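Local structure of FAD-binding PCMH-type domain-containing protein (Gibberella zeae, 6YJO) at residues 408-413 with 455-460. The protein binds FAD covalently and probably acts as an oxygen-dependent flavin-linked oxidoreductase, apparently one that oxidises oligosaccharides. Numbering follows the deposited sequence.
Sequences SAFPHR and GMYANY. With FAD (flavin-adenine dinucleotide), chain C.
The Phe410 and Tyr457 rings meet obliquely, CE1 of Phe410 lying 4.4 Å from CE1 of Tyr457, a loose apolar touch. One face of the Tyr457 ring carries CB of Asn459, offset toward the rim; at its edge, in plane, sit CD2 of Tyr460 and O2 of the flavin. The Tyr460 ring takes Tyr457 CD2 on one face, offset toward the rim, and has FAD C4X at its edge. Two residues on from Phe410, the His412 ring has CG of Pro411 3.5 Å above its centre. The imidazole meets the Gly455 backbone obliquely, with His412 CE1 3.6 Å from Gly455 CA, and its NE2 gives a weak, bent hydrogen bond (2.9 Å, 116°) to Met456 O.

With CG anti to the backbone N (chi1 -179°), Tyr457 sends its hydroxyl to the flavin, where OH donates to FAD O2 at 2.7 Å. The Tyr457 hydroxyl oxygen also accepts a nearly straight bond from Asn459 ND2 (3.1 Å, 174°), in the amide plane, and is hydrogen-bonded to Gly175 N; these partners fix where the phenol points.

Phe410 and His412 thus back the berberine-like loop, whose Tyr457 and Asn459 meet the flavin's pyrimidine carbonyl and ribityl chain within the FAD pocket of this PCMH-type flavoprotein.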
loop_
_atom_site.group_PDB
_atom_site.type_symbol
_atom_site.label_atom_id
_atom_site.label_comp_id
_atom_site.label_asym_id
_atom_site.label_seq_id
_atom_site.Cartn_x
_atom_site.Cartn_y
_atom_site.Cartn_z
ATOM N N SER A 408 9.673 -2.959 13.596
ATOM C CA SER A 408 9.103 -3.086 12.264
ATOM C C SER A 408 10.192 -3.395 11.248
ATOM O O SER A 408 11.281 -2.810 11.288
ATOM C CB SER A 408 8.357 -1.808 11.858
ATOM O OG SER A 408 7.814 -1.935 10.559
ATOM N N ALA A 409 9.876 -4.308 10.326
ATOM C CA ALA A 409 10.806 -4.661 9.262
ATOM C C ALA A 409 10.849 -3.620 8.151
ATOM O O ALA A 409 11.789 -3.632 7.354
ATOM C CB ALA A 409 10.438 -6.023 8.678
ATOM N N PHE A 410 9.855 -2.736 8.072
ATOM C CA PHE A 410 9.814 -1.700 7.048
ATOM C C PHE A 410 11.117 -0.899 7.059
ATOM O O PHE A 410 11.483 -0.339 8.105
ATOM C CB PHE A 410 8.628 -0.766 7.279
ATOM C CG PHE A 410 8.464 0.288 6.214
ATOM C CD1 PHE A 410 7.792 0.001 5.034
ATOM C CD2 PHE A 410 8.973 1.565 6.395
ATOM C CE1 PHE A 410 7.635 0.960 4.056
ATOM C CE2 PHE A 410 8.815 2.533 5.416
ATOM C CZ PHE A 410 8.145 2.227 4.246
ATOM N N PRO A 411 11.829 -0.808 5.935
ATOM C CA PRO A 411 13.210 -0.311 5.970
ATOM C C PRO A 411 13.399 1.143 5.555
ATOM O O PRO A 411 14.517 1.661 5.654
ATOM C CB PRO A 411 13.907 -1.238 4.972
ATOM C CG PRO A 411 12.849 -1.438 3.909
ATOM C CD PRO A 411 11.503 -1.400 4.624
ATOM N N HIS A 412 12.342 1.820 5.096
ATOM C CA HIS A 412 12.486 3.069 4.361
ATOM C C HIS A 412 12.178 4.310 5.198
ATOM O O HIS A 412 11.948 5.384 4.632
ATOM C CB HIS A 412 11.600 3.040 3.113
ATOM C CG HIS A 412 11.884 1.891 2.197
ATOM N ND1 HIS A 412 13.136 1.646 1.672
ATOM C CD2 HIS A 412 11.077 0.919 1.709
ATOM C CE1 HIS A 412 13.088 0.574 0.903
ATOM N NE2 HIS A 412 11.851 0.113 0.908
ATOM N N ARG A 413 12.187 4.199 6.528
ATOM C CA ARG A 413 11.948 5.385 7.345
ATOM C C ARG A 413 13.011 6.452 7.129
ATOM O O ARG A 413 12.766 7.626 7.429
ATOM C CB ARG A 413 11.868 5.004 8.823
ATOM C CG ARG A 413 10.645 4.174 9.151
ATOM C CD ARG A 413 10.556 3.808 10.618
ATOM N NE ARG A 413 9.631 2.693 10.794
ATOM C CZ ARG A 413 8.316 2.786 10.627
ATOM N NH1 ARG A 413 7.771 3.945 10.285
ATOM N NH2 ARG A 413 7.547 1.720 10.802
ATOM N N GLY A 455 15.188 2.561 -2.379
ATOM C CA GLY A 455 14.440 1.323 -2.378
ATOM C C GLY A 455 13.139 1.460 -3.138
ATOM O O GLY A 455 12.975 2.379 -3.944
ATOM N N MET A 456 12.207 0.543 -2.886
ATOM C CA MET A 456 10.904 0.553 -3.527
ATOM C C MET A 456 9.855 0.175 -2.491
ATOM O O MET A 456 10.171 -0.295 -1.396
ATOM C CB MET A 456 10.875 -0.392 -4.738
ATOM C CG MET A 456 11.865 -0.000 -5.829
ATOM S SD MET A 456 11.875 -1.117 -7.244
ATOM C CE MET A 456 10.458 -0.527 -8.169
ATOM N N TYR A 457 8.594 0.386 -2.847
ATOM C CA TYR A 457 7.478 0.286 -1.918
ATOM C C TYR A 457 6.639 -0.934 -2.277
ATOM O O TYR A 457 6.130 -1.032 -3.399
ATOM C CB TYR A 457 6.645 1.565 -1.970
ATOM C CG TYR A 457 5.467 1.610 -1.026
ATOM C CD1 TYR A 457 5.508 0.981 0.210
ATOM C CD2 TYR A 457 4.312 2.300 -1.372
ATOM C CE1 TYR A 457 4.430 1.032 1.070
ATOM C CE2 TYR A 457 3.235 2.358 -0.522
ATOM C CZ TYR A 457 3.298 1.727 0.700
ATOM O OH TYR A 457 2.216 1.781 1.550
ATOM N N ALA A 458 6.480 -1.847 -1.315
ATOM C CA ALA A 458 5.851 -3.135 -1.601
ATOM C C ALA A 458 4.391 -2.977 -2.016
ATOM O O ALA A 458 3.918 -3.691 -2.909
ATOM C CB ALA A 458 5.956 -4.052 -0.384
ATOM N N ASN A 459 3.651 -2.067 -1.372
ATOM C CA ASN A 459 2.254 -1.868 -1.752
ATOM C C ASN A 459 2.115 -1.294 -3.157
ATOM O O ASN A 459 1.052 -1.440 -3.771
ATOM C CB ASN A 459 1.551 -0.957 -0.744
ATOM C CG ASN A 459 1.043 -1.714 0.473
ATOM O OD1 ASN A 459 0.606 -2.858 0.371
ATOM N ND2 ASN A 459 1.098 -1.070 1.634
ATOM N N TYR A 460 3.147 -0.634 -3.667
ATOM C CA TYR A 460 3.232 -0.240 -5.076
ATOM C C TYR A 460 4.174 -1.170 -5.833
ATOM O O TYR A 460 5.043 -0.726 -6.587
ATOM C CB TYR A 460 3.699 1.208 -5.197
ATOM C CG TYR A 460 2.782 2.263 -4.603
ATOM C CD1 TYR A 460 1.453 1.989 -4.301
ATOM C CD2 TYR A 460 3.252 3.549 -4.361
ATOM C CE1 TYR A 460 0.627 2.960 -3.767
ATOM C CE2 TYR A 460 2.439 4.520 -3.832
ATOM C CZ TYR A 460 1.125 4.227 -3.533
ATOM O OH TYR A 460 0.309 5.210 -2.998
HETATM P PA FAD C . -4.877 -7.937 -1.934
HETATM O O1A FAD C . -4.579 -8.307 -3.337
HETATM O O2A FAD C . -6.119 -8.631 -1.350
HETATM O O5B FAD C . -3.627 -8.191 -1.009
HETATM C C5B FAD C . -2.313 -7.722 -1.379
HETATM C C4B FAD C . -1.274 -8.536 -0.656
HETATM O O4B FAD C . -1.691 -8.736 0.717
HETATM C C3B FAD C . -1.044 -9.930 -1.231
HETATM O O3B FAD C . 0.314 -10.325 -1.074
HETATM C C2B FAD C . -1.988 -10.787 -0.388
HETATM O O2B FAD C . -1.580 -12.146 -0.342
HETATM C C1B FAD C . -1.828 -10.121 0.976
HETATM N N9A FAD C . -2.957 -10.332 1.879
HETATM C C8A FAD C . -4.253 -9.909 1.718
HETATM N N7A FAD C . -5.056 -10.257 2.693
HETATM C C5A FAD C . -4.230 -10.963 3.561
HETATM C C6A FAD C . -4.474 -11.599 4.790
HETATM N N6A FAD C . -5.666 -11.636 5.392
HETATM N N1A FAD C . -3.430 -12.211 5.392
HETATM C C2A FAD C . -2.235 -12.177 4.799
HETATM N N3A FAD C . -1.887 -11.609 3.644
HETATM C C4A FAD C . -2.940 -11.014 3.066
HETATM N N1 FAD C . -1.178 2.274 -1.202
HETATM C C2 FAD C . -0.731 3.319 -0.445
HETATM O O2 FAD C . 0.236 3.200 0.317
HETATM N N3 FAD C . -1.370 4.547 -0.523
HETATM C C4 FAD C . -2.459 4.846 -1.318
HETATM O O4 FAD C . -2.946 5.974 -1.306
HETATM C C4X FAD C . -2.924 3.729 -2.118
HETATM N N5 FAD C . -3.949 3.920 -2.899
HETATM C C5X FAD C . -4.395 2.849 -3.658
HETATM C C6 FAD C . -5.467 3.034 -4.523
HETATM C C7 FAD C . -5.972 1.987 -5.284
HETATM C C7M FAD C . -7.152 2.231 -6.187
HETATM C C8 FAD C . -5.341 0.732 -5.235
HETATM C C8M FAD C . -5.846 -0.426 -6.050
HETATM C C9 FAD C . -4.251 0.547 -4.389
HETATM C C9A FAD C . -3.773 1.593 -3.610
HETATM N N10 FAD C . -2.677 1.431 -2.741
HETATM C C10 FAD C . -2.218 2.480 -1.988
HETATM C "C1'" FAD C . -1.962 0.150 -2.667
HETATM C "C2'" FAD C . -2.433 -0.758 -1.542
HETATM O "O2'" FAD C . -1.896 -0.309 -0.298
HETATM C "C3'" FAD C . -1.930 -2.175 -1.819
HETATM O "O3'" FAD C . -2.376 -2.555 -3.116
HETATM C "C4'" FAD C . -2.405 -3.224 -0.816
HETATM O "O4'" FAD C . -1.335 -4.112 -0.491
HETATM C "C5'" FAD C . -3.571 -4.010 -1.368
HETATM O "O5'" FAD C . -4.214 -4.720 -0.293
HETATM P P FAD C . -5.541 -5.515 -0.541
HETATM O O1P FAD C . -5.810 -6.449 0.642
HETATM O O2P FAD C . -6.625 -4.566 -0.899
HETATM O O3P FAD C . -5.119 -6.374 -1.827
#